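Local structure of 3-keto-5-aminohexanoate cleavage enzyme (Burkholderia xenovorans LB400, 3E49) at residues A[11-16]-A[48-53]; A[44-49]-A[275-280]; A[199-204]-A[212-217]; A[232-237]-A[258-263]; A[239-244]-A[254-259]. The protein binds zinc in a TIM barrel and probably cleaves beta-keto acids such as 3-keto-5-aminohexanoate. All blocks are in the same frame, centred on the assembly; numbering follows the deposited sequence.

Contact 1: residues A[11-16]-A[48-53]. With ZN (zinc ion), chain E.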
# COMPACT_ATOMS: atom_id res chain seq x y z
N THR A 11 17.80 12.94 -15.35
CA THR A 11 18.06 14.31 -14.94
C THR A 11 19.31 14.31 -14.07
O THR A 11 19.45 13.45 -13.15
CB THR A 11 16.91 14.93 -14.18
OG1 THR A 11 15.77 15.07 -15.06
CG2 THR A 11 17.33 16.31 -13.62
N CYS A 12 20.22 15.25 -14.34
CA CYS A 12 21.39 15.42 -13.50
C CYS A 12 21.39 16.82 -12.85
O CYS A 12 21.43 17.81 -13.53
CB CYS A 12 22.67 15.18 -14.28
SG CYS A 12 24.06 15.06 -13.14
N ALA A 13 21.31 16.88 -11.52
CA ALA A 13 21.33 18.11 -10.74
C ALA A 13 22.78 18.28 -10.31
O ALA A 13 23.25 17.64 -9.35
CB ALA A 13 20.42 17.97 -9.53
N VAL A 14 23.48 19.19 -10.96
CA VAL A 14 24.95 19.26 -10.84
C VAL A 14 25.58 19.84 -9.58
O VAL A 14 26.71 19.48 -9.29
CB VAL A 14 25.61 19.94 -12.09
CG1 VAL A 14 25.33 19.14 -13.35
CG2 VAL A 14 25.12 21.37 -12.23
N THR A 15 24.90 20.74 -8.87
CA THR A 15 25.49 21.32 -7.63
C THR A 15 24.50 21.73 -6.53
O THR A 15 24.75 21.51 -5.31
CB THR A 15 26.43 22.50 -7.99
OG1 THR A 15 27.24 22.82 -6.85
CG2 THR A 15 25.63 23.72 -8.49
N GLY A 16 23.38 22.32 -6.93
CA GLY A 16 22.35 22.73 -5.99
C GLY A 16 22.76 23.80 -4.97
O GLY A 16 23.68 24.54 -5.22
N VAL A 48 18.54 16.02 -19.16
CA VAL A 48 18.14 17.26 -18.46
C VAL A 48 19.16 17.61 -17.38
O VAL A 48 19.54 16.76 -16.58
CB VAL A 48 16.72 17.14 -17.78
CG1 VAL A 48 16.36 18.47 -17.01
CG2 VAL A 48 15.60 16.74 -18.83
N ILE A 49 19.60 18.87 -17.38
CA ILE A 49 20.57 19.39 -16.44
C ILE A 49 19.88 20.40 -15.53
O ILE A 49 19.43 21.43 -15.96
CB ILE A 49 21.79 20.04 -17.18
CG1 ILE A 49 22.32 19.11 -18.27
CG2 ILE A 49 22.88 20.36 -16.20
CD1 ILE A 49 22.92 17.75 -17.76
N HIS A 50 19.75 20.06 -14.25
CA HIS A 50 19.11 20.89 -13.25
C HIS A 50 20.22 21.75 -12.62
O HIS A 50 21.19 21.22 -12.03
CB HIS A 50 18.38 20.00 -12.23
CG HIS A 50 17.83 20.72 -11.06
ND1 HIS A 50 16.48 20.92 -10.86
CD2 HIS A 50 18.43 21.17 -9.94
CE1 HIS A 50 16.29 21.53 -9.71
NE2 HIS A 50 17.47 21.77 -9.17
N LEU A 51 20.04 23.06 -12.72
CA LEU A 51 21.09 24.04 -12.40
C LEU A 51 20.82 25.06 -11.32
O LEU A 51 19.72 25.64 -11.23
CB LEU A 51 21.45 24.82 -13.69
CG LEU A 51 22.16 24.00 -14.77
CD1 LEU A 51 21.91 24.53 -16.18
CD2 LEU A 51 23.63 23.86 -14.48
N HIS A 52 21.84 25.23 -10.47
CA HIS A 52 21.91 26.35 -9.54
C HIS A 52 23.27 27.00 -9.82
O HIS A 52 24.15 26.39 -10.46
CB HIS A 52 21.94 25.94 -8.07
CG HIS A 52 20.70 25.29 -7.57
ND1 HIS A 52 20.12 25.65 -6.37
CD2 HIS A 52 19.99 24.23 -8.03
CE1 HIS A 52 19.10 24.86 -6.12
NE2 HIS A 52 19.00 23.98 -7.11
N ALA A 53 23.43 28.22 -9.29
CA ALA A 53 24.68 28.96 -9.40
C ALA A 53 25.21 29.15 -7.99
O ALA A 53 24.44 29.19 -7.01
CB ALA A 53 24.45 30.32 -10.07
ZN ZN E . 17.73 22.15 -7.03
O HOH W 1 22.14 21.86 -9.51
O HOH W 2 23.62 27.25 -5.26
O HOH W 3 15.73 23.42 -6.89
O HOH W 4 16.01 20.64 -6.32
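Cys-12 and Ile-49 sit side by side on two parallel strands of the TIM barrel, at the ends that carry the zinc site. Strands 10-13 and 48-54 belong to one beta-alpha-beta unit, with helix 31-44 as the crossover. Cys-12 N bonds to Val-48 O at 2.8 Å, nearly straight at 168°. His-50 N bonds in turn to Cys-12 O. Val-14 N then bonds to His-50 O, just where strand 10-13 ends. A water continues the link by accepting from Thr-15 N and donating to His-50 O.

Thr-11, Ala-13, Val-48 and His-50 point to one face of the sheet, the inside of the barrel. Thr-11 OG1 lies 3.5 Å from Val-48 CB. Cys-12 and Ile-49 point to the other face, toward the helices. Just past the end of its strand, Val-14 sets CG2 against Leu-51 CD2 at 3.7 Å, and Ser-38 of helix 31-44 backs both residues.

His-50 has CG anti to the backbone N (chi1 172°), which carries its ring past Ala-13 CB to the metal. Its ND1 is hydrogen-bonded to Glu-170, which helps fix the ring's rotation. NE2 of His-50 and NE2 of His-52 each bind zinc at 2.2 Å. Two waters and Glu-259 complete the site. The His-52 ring is also packed from one side by backbone: Gly-16 CA makes a CH-pi contact over the ring centre, 3.5 Å from its centroid and 13° off the normal.

Contact 2: residues A[44-49]-A[275-280]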
# COMPACT_ATOMS: atom_id res chain seq x y z
N ALA A 44 27.46 11.56 -20.57
CA ALA A 44 27.16 10.26 -19.93
C ALA A 44 25.72 9.81 -20.15
O ALA A 44 25.40 8.67 -19.82
CB ALA A 44 27.50 10.26 -18.41
N GLY A 45 24.87 10.70 -20.66
CA GLY A 45 23.47 10.34 -20.96
C GLY A 45 22.38 11.18 -20.35
O GLY A 45 21.21 10.92 -20.59
N ALA A 46 22.72 12.20 -19.57
CA ALA A 46 21.71 13.06 -18.97
C ALA A 46 21.03 13.89 -20.06
O ALA A 46 21.72 14.55 -20.84
CB ALA A 46 22.32 13.98 -17.94
N ALA A 47 19.70 13.83 -20.12
CA ALA A 47 18.94 14.60 -21.11
C ALA A 47 18.54 15.92 -20.49
O ALA A 47 18.22 16.84 -21.19
CB ALA A 47 17.70 13.81 -21.56
N VAL A 48 18.54 16.02 -19.16
CA VAL A 48 18.14 17.26 -18.46
C VAL A 48 19.16 17.61 -17.38
O VAL A 48 19.54 16.76 -16.58
CB VAL A 48 16.72 17.14 -17.78
CG1 VAL A 48 16.36 18.47 -17.01
CG2 VAL A 48 15.60 16.74 -18.83
N ILE A 49 19.60 18.87 -17.38
CA ILE A 49 20.57 19.39 -16.44
C ILE A 49 19.88 20.40 -15.53
O ILE A 49 19.43 21.43 -15.96
CB ILE A 49 21.79 20.04 -17.18
CG1 ILE A 49 22.32 19.11 -18.27
CG2 ILE A 49 22.88 20.36 -16.20
CD1 ILE A 49 22.92 17.75 -17.76
N ALA A 275 29.83 10.34 -13.19
CA ALA A 275 30.03 9.05 -12.57
C ALA A 275 28.67 8.48 -12.14
O ALA A 275 28.39 7.30 -12.33
CB ALA A 275 30.95 9.20 -11.36
N GLN A 276 27.83 9.35 -11.57
CA GLN A 276 26.49 8.97 -11.10
C GLN A 276 25.54 8.64 -12.23
O GLN A 276 24.69 7.74 -12.09
CB GLN A 276 25.92 10.07 -10.21
CG GLN A 276 26.64 10.22 -8.89
CD GLN A 276 26.04 11.30 -8.01
OE1 GLN A 276 25.26 12.10 -8.49
NE2 GLN A 276 26.38 11.28 -6.72
N VAL A 277 25.67 9.35 -13.37
CA VAL A 277 24.86 9.05 -14.54
C VAL A 277 25.26 7.65 -15.00
O VAL A 277 24.41 6.83 -15.38
CB VAL A 277 25.05 10.09 -15.68
CG1 VAL A 277 24.30 9.66 -16.94
CG2 VAL A 277 24.59 11.51 -15.25
N ARG A 278 26.55 7.36 -15.00
CA ARG A 278 27.00 6.01 -15.41
C ARG A 278 26.50 4.92 -14.50
O ARG A 278 26.16 3.83 -14.96
CB ARG A 278 28.53 5.95 -15.52
CG ARG A 278 29.08 6.74 -16.71
CD ARG A 278 30.56 6.48 -16.98
NE ARG A 278 31.42 6.95 -15.92
CZ ARG A 278 31.91 8.17 -15.81
NH1 ARG A 278 31.63 9.10 -16.73
NH2 ARG A 278 32.68 8.46 -14.78
N LYS A 279 26.45 5.19 -13.21
CA LYS A 279 26.01 4.19 -12.25
C LYS A 279 24.55 3.83 -12.48
O LYS A 279 24.22 2.66 -12.58
CB LYS A 279 26.26 4.66 -10.82
CG LYS A 279 26.36 3.56 -9.77
CD LYS A 279 27.59 2.70 -10.05
CE LYS A 279 27.80 1.60 -9.04
NZ LYS A 279 28.67 0.50 -9.62
N ILE A 280 23.68 4.81 -12.63
CA ILE A 280 22.26 4.51 -12.86
C ILE A 280 22.08 3.87 -14.22
O ILE A 280 21.19 3.05 -14.42
CB ILE A 280 21.31 5.73 -12.63
CG1 ILE A 280 19.85 5.23 -12.43
CG2 ILE A 280 21.46 6.84 -13.79
CD1 ILE A 280 19.62 4.26 -11.18
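Ala-44 meets Val-277 where the chain leaves helix 31-44 through a Schellman motif, with Gly-45 at positive phi (125°), while residues 275-280 are regular helix. The two backbones come closest at these residues, with Ala-44 CA 6.0 Å from Val-277 CA.

Val-277 carries most of the contact. Its CG1 is anti to the backbone N (chi1 174°) and reaches over the turn. There it lies 3.6 Å from Ala-44 CB and 3.2 Å from Ala-44 O, so one methyl packs on both the side chain and the carbonyl of the alanine. The same methyl stays near the turn as the chain passes on, 4.0 Å from Ala-46 N. The other branch, CG2, approaches Ala-46 CB at 4.3 Å. At the outer side, the aliphatic CG of Arg-278 lies 4.2 Å from Ala-44 CB.

No hydrogen bond joins the two segments. Ala-44 O instead accepts one from Arg-281, on the next turn of helix 273-286. Inward, Val-277 also touches Ile-10 of strand 10-13, and Ala-46 touches Cys-12. This is the helix layer of a TIM barrel, where a later helix packs against the turn from helix 31-44 into strand 48-54.

Contact 3: residues A[199-204]-A[212-217]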
# COMPACT_ATOMS: atom_id res chain seq x y z
N THR A 199 9.52 13.28 -7.62
CA THR A 199 9.24 12.88 -6.21
C THR A 199 10.56 12.75 -5.51
O THR A 199 11.44 12.00 -5.96
CB THR A 199 8.41 11.58 -6.11
OG1 THR A 199 9.08 10.52 -6.78
CG2 THR A 199 6.97 11.78 -6.65
N VAL A 200 10.70 13.53 -4.42
CA VAL A 200 11.94 13.71 -3.64
C VAL A 200 11.88 13.02 -2.31
O VAL A 200 11.04 13.38 -1.47
CB VAL A 200 12.22 15.22 -3.36
CG1 VAL A 200 13.55 15.43 -2.64
CG2 VAL A 200 12.25 16.00 -4.73
N PHE A 201 12.77 12.05 -2.10
CA PHE A 201 12.77 11.23 -0.85
C PHE A 201 14.01 11.40 -0.05
O PHE A 201 15.09 11.51 -0.59
CB PHE A 201 12.71 9.73 -1.21
CG PHE A 201 11.57 9.38 -2.12
CD1 PHE A 201 10.32 9.10 -1.60
CD2 PHE A 201 11.73 9.37 -3.49
CE1 PHE A 201 9.25 8.82 -2.44
CE2 PHE A 201 10.66 9.09 -4.35
CZ PHE A 201 9.40 8.83 -3.81
N GLY A 202 13.86 11.33 1.27
CA GLY A 202 15.00 11.27 2.14
C GLY A 202 15.52 12.52 2.78
O GLY A 202 16.57 12.46 3.39
N LEU A 203 14.83 13.63 2.65
CA LEU A 203 15.28 14.88 3.27
C LEU A 203 14.51 15.08 4.52
O LEU A 203 13.29 14.91 4.50
CB LEU A 203 15.00 16.06 2.37
CG LEU A 203 15.73 16.04 1.03
CD1 LEU A 203 15.34 17.28 0.24
CD2 LEU A 203 17.27 15.96 1.23
N LEU A 204 15.18 15.46 5.61
CA LEU A 204 14.50 15.75 6.86
C LEU A 204 13.63 16.97 6.63
O LEU A 204 14.14 18.02 6.25
CB LEU A 204 15.50 16.01 8.00
CG LEU A 204 14.90 16.39 9.34
CD1 LEU A 204 13.97 15.32 9.87
CD2 LEU A 204 16.01 16.73 10.34
N GLU A 212 8.03 1.83 0.66
CA GLU A 212 6.62 2.18 0.85
C GLU A 212 6.32 3.64 0.58
O GLU A 212 5.23 3.96 0.12
CB GLU A 212 6.17 1.90 2.31
CG GLU A 212 6.19 0.45 2.72
CD GLU A 212 5.01 -0.38 2.25
OE1 GLU A 212 4.21 0.08 1.40
OE2 GLU A 212 4.86 -1.52 2.77
N ASP A 213 7.25 4.53 0.92
CA ASP A 213 7.08 5.93 0.74
C ASP A 213 7.01 6.15 -0.77
O ASP A 213 6.10 6.84 -1.27
CB ASP A 213 8.24 6.75 1.37
CG ASP A 213 8.26 6.69 2.87
OD1 ASP A 213 7.17 6.63 3.46
OD2 ASP A 213 9.37 6.82 3.43
N LEU A 214 7.91 5.48 -1.48
CA LEU A 214 7.94 5.57 -2.95
C LEU A 214 6.67 5.02 -3.61
O LEU A 214 6.10 5.68 -4.53
CB LEU A 214 9.22 4.92 -3.49
CG LEU A 214 9.46 4.88 -5.01
CD1 LEU A 214 10.97 4.75 -5.31
CD2 LEU A 214 8.60 3.73 -5.66
N ALA A 215 6.23 3.83 -3.21
CA ALA A 215 4.98 3.22 -3.75
C ALA A 215 3.80 4.15 -3.51
O ALA A 215 2.92 4.30 -4.33
CB ALA A 215 4.70 1.81 -3.13
N HIS A 216 3.74 4.78 -2.35
CA HIS A 216 2.60 5.66 -2.11
C HIS A 216 2.63 6.94 -2.95
O HIS A 216 1.58 7.40 -3.43
CB HIS A 216 2.45 5.99 -0.65
CG HIS A 216 1.16 6.65 -0.33
ND1 HIS A 216 -0.06 6.03 -0.45
CD2 HIS A 216 0.90 7.91 0.12
CE1 HIS A 216 -1.01 6.84 -0.07
NE2 HIS A 216 -0.47 7.98 0.31
N MSE A 217 3.79 7.50 -3.17
CA MSE A 217 3.87 8.64 -4.01
C MSE A 217 3.39 8.28 -5.43
O MSE A 217 2.63 9.03 -6.02
CB MSE A 217 5.30 9.18 -4.03
CG MSE A 217 5.78 9.82 -2.71
SE MSE A 217 4.78 11.31 -2.11
CE MSE A 217 5.27 12.59 -3.56
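The Phe-201 ring reaches helix 211-225 through its CE1 and CZ atoms. CE1 lies 3.5 Å from Leu-214 CA and 3.6 Å from Met-217 CG. CZ is 3.9 Å from Leu-214 CB. The ring thus meets backbone and side chain together, with Asp-213 beside them. CG of Phe-201 is anti to the carbonyl carbon (chi1 -54°), and this directs the ring at the helix.

Met-217 is a selenomethionine. Its chain bends at chi2 and chi3, bringing CE back to 3.6 Å from Thr-199 CG2. It runs in the opposite direction to both Thr-199 and Phe-201.

Strand 199-201 and helix 212-217 run nearly antiparallel, at 165°, with axes 9.8 Å apart. They are the first strand and the helix of a beta-alpha-beta unit of the TIM barrel, which strand 229-235 completes. The interface between them is apolar and makes no hydrogen bonds across.

Further out, Leu-243 of helix 240-248 packs on both Phe-201 and Leu-214. The polar groups at the border have partners outside the two segments. Thr-199 OG1 is hydrogen-bonded to Trp-231, and Asp-213 OD2 bonds to His-210 N and to Tyr-180 of the third subunit.

Contact 4: residues A[232-237]-A[258-263]. With ZN (zinc ion), chain E.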
# COMPACT_ATOMS: atom_id res chain seq x y z
N SER A 232 9.53 11.18 -12.13
CA SER A 232 10.96 11.04 -11.93
C SER A 232 11.19 10.89 -10.45
O SER A 232 10.48 11.43 -9.63
CB SER A 232 11.75 12.23 -12.45
OG SER A 232 13.13 11.98 -12.43
N ILE A 233 12.22 10.15 -10.16
CA ILE A 233 12.59 9.84 -8.79
C ILE A 233 13.89 10.52 -8.40
O ILE A 233 14.89 10.43 -9.14
CB ILE A 233 12.77 8.32 -8.66
CG1 ILE A 233 11.40 7.58 -8.72
CG2 ILE A 233 13.40 8.02 -7.30
CD1 ILE A 233 10.81 7.37 -10.08
N LEU A 234 13.89 11.15 -7.21
CA LEU A 234 15.07 11.75 -6.64
C LEU A 234 15.22 11.19 -5.23
O LEU A 234 14.40 11.48 -4.38
CB LEU A 234 14.91 13.26 -6.51
CG LEU A 234 16.14 14.12 -6.19
CD1 LEU A 234 15.68 15.59 -6.02
CD2 LEU A 234 16.89 13.67 -4.94
N GLY A 235 16.19 10.34 -5.03
CA GLY A 235 16.53 9.86 -3.70
C GLY A 235 17.73 10.60 -3.19
O GLY A 235 18.78 10.62 -3.85
N ALA A 236 17.64 11.14 -1.96
CA ALA A 236 18.71 11.90 -1.41
C ALA A 236 19.84 11.01 -0.85
O ALA A 236 19.62 9.91 -0.28
CB ALA A 236 18.20 12.84 -0.34
N GLY A 237 21.06 11.50 -1.02
CA GLY A 237 22.24 10.81 -0.54
C GLY A 237 22.35 9.35 -0.97
O GLY A 237 22.21 9.03 -2.16
N LEU A 258 25.35 15.57 -7.91
CA LEU A 258 26.04 15.99 -6.68
C LEU A 258 25.23 16.96 -5.84
O LEU A 258 25.46 17.11 -4.61
CB LEU A 258 27.47 16.51 -6.98
CG LEU A 258 28.64 15.52 -7.14
CD1 LEU A 258 28.33 14.29 -7.90
CD2 LEU A 258 29.87 16.25 -7.78
N GLU A 259 24.24 17.59 -6.46
CA GLU A 259 23.30 18.41 -5.71
C GLU A 259 22.59 17.55 -4.63
O GLU A 259 22.34 18.02 -3.55
CB GLU A 259 22.20 18.97 -6.62
CG GLU A 259 21.02 19.53 -5.84
CD GLU A 259 20.11 20.46 -6.59
OE1 GLU A 259 20.45 20.93 -7.72
OE2 GLU A 259 19.04 20.73 -6.01
N ASP A 260 22.25 16.32 -5.03
CA ASP A 260 21.42 15.37 -4.28
C ASP A 260 22.21 14.37 -3.44
O ASP A 260 21.75 13.99 -2.37
CB ASP A 260 20.55 14.57 -5.26
CG ASP A 260 19.70 15.47 -6.18
OD1 ASP A 260 19.35 16.61 -5.80
OD2 ASP A 260 19.36 15.06 -7.30
N SER A 261 23.35 13.93 -3.94
CA SER A 261 24.21 12.98 -3.25
C SER A 261 25.66 13.27 -3.56
O SER A 261 26.03 13.44 -4.72
CB SER A 261 23.96 11.54 -3.66
OG SER A 261 24.82 10.68 -2.90
N LEU A 262 26.50 13.25 -2.53
CA LEU A 262 27.93 13.46 -2.74
C LEU A 262 28.68 12.15 -3.05
O LEU A 262 29.84 12.20 -3.49
CB LEU A 262 28.55 14.14 -1.52
CG LEU A 262 28.15 15.59 -1.23
CD1 LEU A 262 28.88 16.15 -0.10
CD2 LEU A 262 28.47 16.44 -2.46
N TRP A 263 27.98 11.02 -2.95
CA TRP A 263 28.58 9.68 -3.03
C TRP A 263 28.37 8.89 -4.30
O TRP A 263 27.39 9.06 -4.99
CB TRP A 263 28.04 8.79 -1.89
CG TRP A 263 27.93 9.53 -0.67
CD1 TRP A 263 26.81 10.18 -0.20
CD2 TRP A 263 28.98 9.81 0.26
NE1 TRP A 263 27.11 10.85 0.96
CE2 TRP A 263 28.44 10.64 1.27
CE3 TRP A 263 30.32 9.44 0.33
CZ2 TRP A 263 29.20 11.10 2.34
CZ3 TRP A 263 31.08 9.90 1.39
CH2 TRP A 263 30.51 10.71 2.40
ZN ZN E . 17.73 22.15 -7.03
O HOH W 5 24.82 8.06 -3.49
O HOH W 3 15.73 23.42 -6.89
O HOH W 4 16.01 20.64 -6.32
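Leu-234 packs its branched end on the carboxylate of Asp-260. Leu-234 CG is 3.5 Å from Asp-260 OD2, and CD2 is 3.6 Å from Asp-260 CG. The leucine has CG anti to the backbone N (chi1 -168°), which swings its methyls toward the loop although its CB does not point there. Asp-260 does point across, and its CG lies anti to the carbonyl carbon (chi1 -55°). The leucine only packs beside the carboxylate. The polar partner of OD2 is Arg-255, whose salt bridge holds it.

Residues 258-263 form the loop after strand 253-256 of the TIM barrel. Residues 232-237 are the end of the neighbouring strand 229-235 and the two residues after it. The loop also carries Glu-259, whose extended side chain binds zinc through OE2 at 2.2 Å.

One backbone bond ties the two segments. Gly-237 N gives its hydrogen to Asp-260 O at 2.9 Å, nearly straight at 169°. Ser-261 OG, anti to its own backbone N, accepts from Trp-263 N in an ST turn. OG also stands 3.2 Å from Gly-237 O. A water lies 2.7 Å from Ser-261 OG, close to both Gly-237 O and Trp-263 O.

Contact 5: residues A[239-244]-A[254-259]. With ZN (zinc ion), chain E.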
# COMPACT_ATOMS: atom_id res chain seq x y z
N HIS A 239 20.39 7.00 -0.87
CA HIS A 239 19.15 6.45 -1.45
C HIS A 239 19.02 6.78 -2.91
O HIS A 239 18.09 6.32 -3.58
CB HIS A 239 17.95 7.05 -0.71
CG HIS A 239 18.05 6.85 0.76
ND1 HIS A 239 17.99 5.60 1.32
CD2 HIS A 239 18.26 7.72 1.78
CE1 HIS A 239 18.16 5.71 2.63
NE2 HIS A 239 18.32 6.98 2.93
N GLN A 240 19.97 7.55 -3.40
CA GLN A 240 19.92 7.98 -4.79
C GLN A 240 19.71 6.81 -5.78
O GLN A 240 18.79 6.80 -6.60
CB GLN A 240 21.20 8.71 -5.14
CG GLN A 240 21.23 9.24 -6.61
CD GLN A 240 22.54 9.97 -6.91
OE1 GLN A 240 23.60 9.34 -7.19
NE2 GLN A 240 22.49 11.29 -6.79
N ILE A 241 20.63 5.87 -5.78
CA ILE A 241 20.56 4.78 -6.76
C ILE A 241 19.47 3.75 -6.45
O ILE A 241 18.73 3.37 -7.33
CB ILE A 241 21.95 4.10 -7.03
CG1 ILE A 241 22.99 5.15 -7.41
CG2 ILE A 241 21.77 2.96 -8.10
CD1 ILE A 241 22.71 5.88 -8.80
N PRO A 242 19.36 3.27 -5.20
CA PRO A 242 18.28 2.33 -4.97
C PRO A 242 16.88 2.80 -5.32
O PRO A 242 16.09 2.06 -5.91
CB PRO A 242 18.36 2.07 -3.43
CG PRO A 242 19.80 2.35 -3.09
CD PRO A 242 20.21 3.49 -4.03
N LEU A 243 16.54 4.02 -4.93
CA LEU A 243 15.20 4.52 -5.22
C LEU A 243 15.03 4.78 -6.72
O LEU A 243 14.01 4.46 -7.29
CB LEU A 243 14.87 5.77 -4.35
CG LEU A 243 14.70 5.50 -2.81
CD1 LEU A 243 14.34 6.82 -2.09
CD2 LEU A 243 13.60 4.44 -2.58
N ALA A 244 16.06 5.31 -7.36
CA ALA A 244 15.98 5.54 -8.82
C ALA A 244 15.78 4.19 -9.53
O ALA A 244 15.07 4.09 -10.52
CB ALA A 244 17.26 6.15 -9.29
N VAL A 254 14.58 9.09 -13.98
CA VAL A 254 15.49 9.14 -12.83
C VAL A 254 16.28 10.44 -12.68
O VAL A 254 16.62 11.08 -13.66
CB VAL A 254 16.49 7.97 -12.94
CG1 VAL A 254 15.74 6.62 -12.95
CG2 VAL A 254 17.38 8.11 -14.23
N ARG A 255 16.62 10.80 -11.45
CA ARG A 255 17.42 12.00 -11.19
C ARG A 255 18.61 11.63 -10.37
O ARG A 255 18.47 10.93 -9.36
CB ARG A 255 16.63 13.11 -10.50
CG ARG A 255 17.45 14.29 -10.09
CD ARG A 255 16.61 15.45 -9.74
NE ARG A 255 17.36 16.39 -8.92
CZ ARG A 255 16.92 17.56 -8.51
NH1 ARG A 255 15.76 18.04 -8.91
NH2 ARG A 255 17.67 18.27 -7.70
N VAL A 256 19.77 12.06 -10.84
CA VAL A 256 21.03 11.87 -10.13
C VAL A 256 21.72 13.25 -10.00
O VAL A 256 21.16 14.27 -10.40
CB VAL A 256 21.93 10.79 -10.78
CG1 VAL A 256 21.21 9.42 -10.78
CG2 VAL A 256 22.35 11.17 -12.21
N GLY A 257 22.92 13.27 -9.43
CA GLY A 257 23.69 14.51 -9.29
C GLY A 257 24.25 14.82 -7.92
O GLY A 257 23.67 14.45 -6.92
N LEU A 258 25.35 15.57 -7.91
CA LEU A 258 26.04 15.99 -6.68
C LEU A 258 25.23 16.96 -5.84
O LEU A 258 25.46 17.11 -4.61
CB LEU A 258 27.47 16.51 -6.98
CG LEU A 258 28.64 15.52 -7.14
CD1 LEU A 258 28.33 14.29 -7.90
CD2 LEU A 258 29.87 16.25 -7.78
N GLU A 259 24.24 17.59 -6.46
CA GLU A 259 23.30 18.41 -5.71
C GLU A 259 22.59 17.55 -4.63
O GLU A 259 22.34 18.02 -3.55
CB GLU A 259 22.20 18.97 -6.62
CG GLU A 259 21.02 19.53 -5.84
CD GLU A 259 20.11 20.46 -6.59
OE1 GLU A 259 20.45 20.93 -7.72
OE2 GLU A 259 19.04 20.73 -6.01
ZN ZN E . 17.73 22.15 -7.03
O HOH W 6 17.52 9.28 -7.42
O HOH W 3 15.73 23.42 -6.89
O HOH W 4 16.01 20.64 -6.32
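Gln-240 lies across Val-256, the two side chains meeting at about a right angle. Helix 240-244 and strand 254-256 run antiparallel here, at 174°, with axes 8.7 Å apart. They are the helix and second strand of a beta-alpha-beta unit of the TIM barrel.

The amide of Gln-240 packs on the valine, with CD 4.0 Å from Val-256 CB. The apolar pairs are two. Ala-244 CB is 4.0 Å from Val-254 CG1. Ile-241 CD1 touches Val-256 CG1 at the border, and Ile-280 of helix 273-286 closes in behind Ile-241 and Ala-244.

The polar links are one weak direct bond and one water. The glutamine is extended, with CG anti to the backbone N (chi1 -179°). Its NE2 thereby reaches Gly-257 O, but the bond is weak: 3.4 Å and 130°. NE2 has a second weak bond to Gln-276. A water lies within hydrogen-bonding distance of two carbonyls, 2.9 Å from Gln-240 O and 2.7 Å from Arg-255 O, between helix and strand.

Charged groups lie on the far side of the strand. Arg-255 NH2 makes a salt bridge in the guanidinium plane with Glu-259 OE2, the oxygen that binds zinc. NH1 pairs with Glu-170. The strand therefore has two distinct sides. Toward the helix it is packed by apolar groups and weak polar links. Toward the barrel interior, an arginine held by three carboxylates, Asp-260 among them, probably helps position a zinc ligand.

Overall arrangement
All five contacts lie in one TIM barrel and reach its sheet. Contact 1 comes first along the chain. Contact 2 begins just before strand 48-54, shares Val-48 and Ile-49 with contact 1, and closes a long loop that contains contacts 3, 4 and 5. Contacts 4 and 5 share Leu-258 and Glu-259, and their centres are about 4 Å apart. Contact 1 lies about 11 Å from contact 4, centre to centre. Contacts 1, 4 and 5 all touch the zinc. Strand 253-256 pairs with both 10-13 and 229-235, so early and late strands are neighbours, which brings the zinc ligands together. Contact 2 lies in the outer helix layer. Contact 3 joins a strand to its covering helix and borders two other subunits.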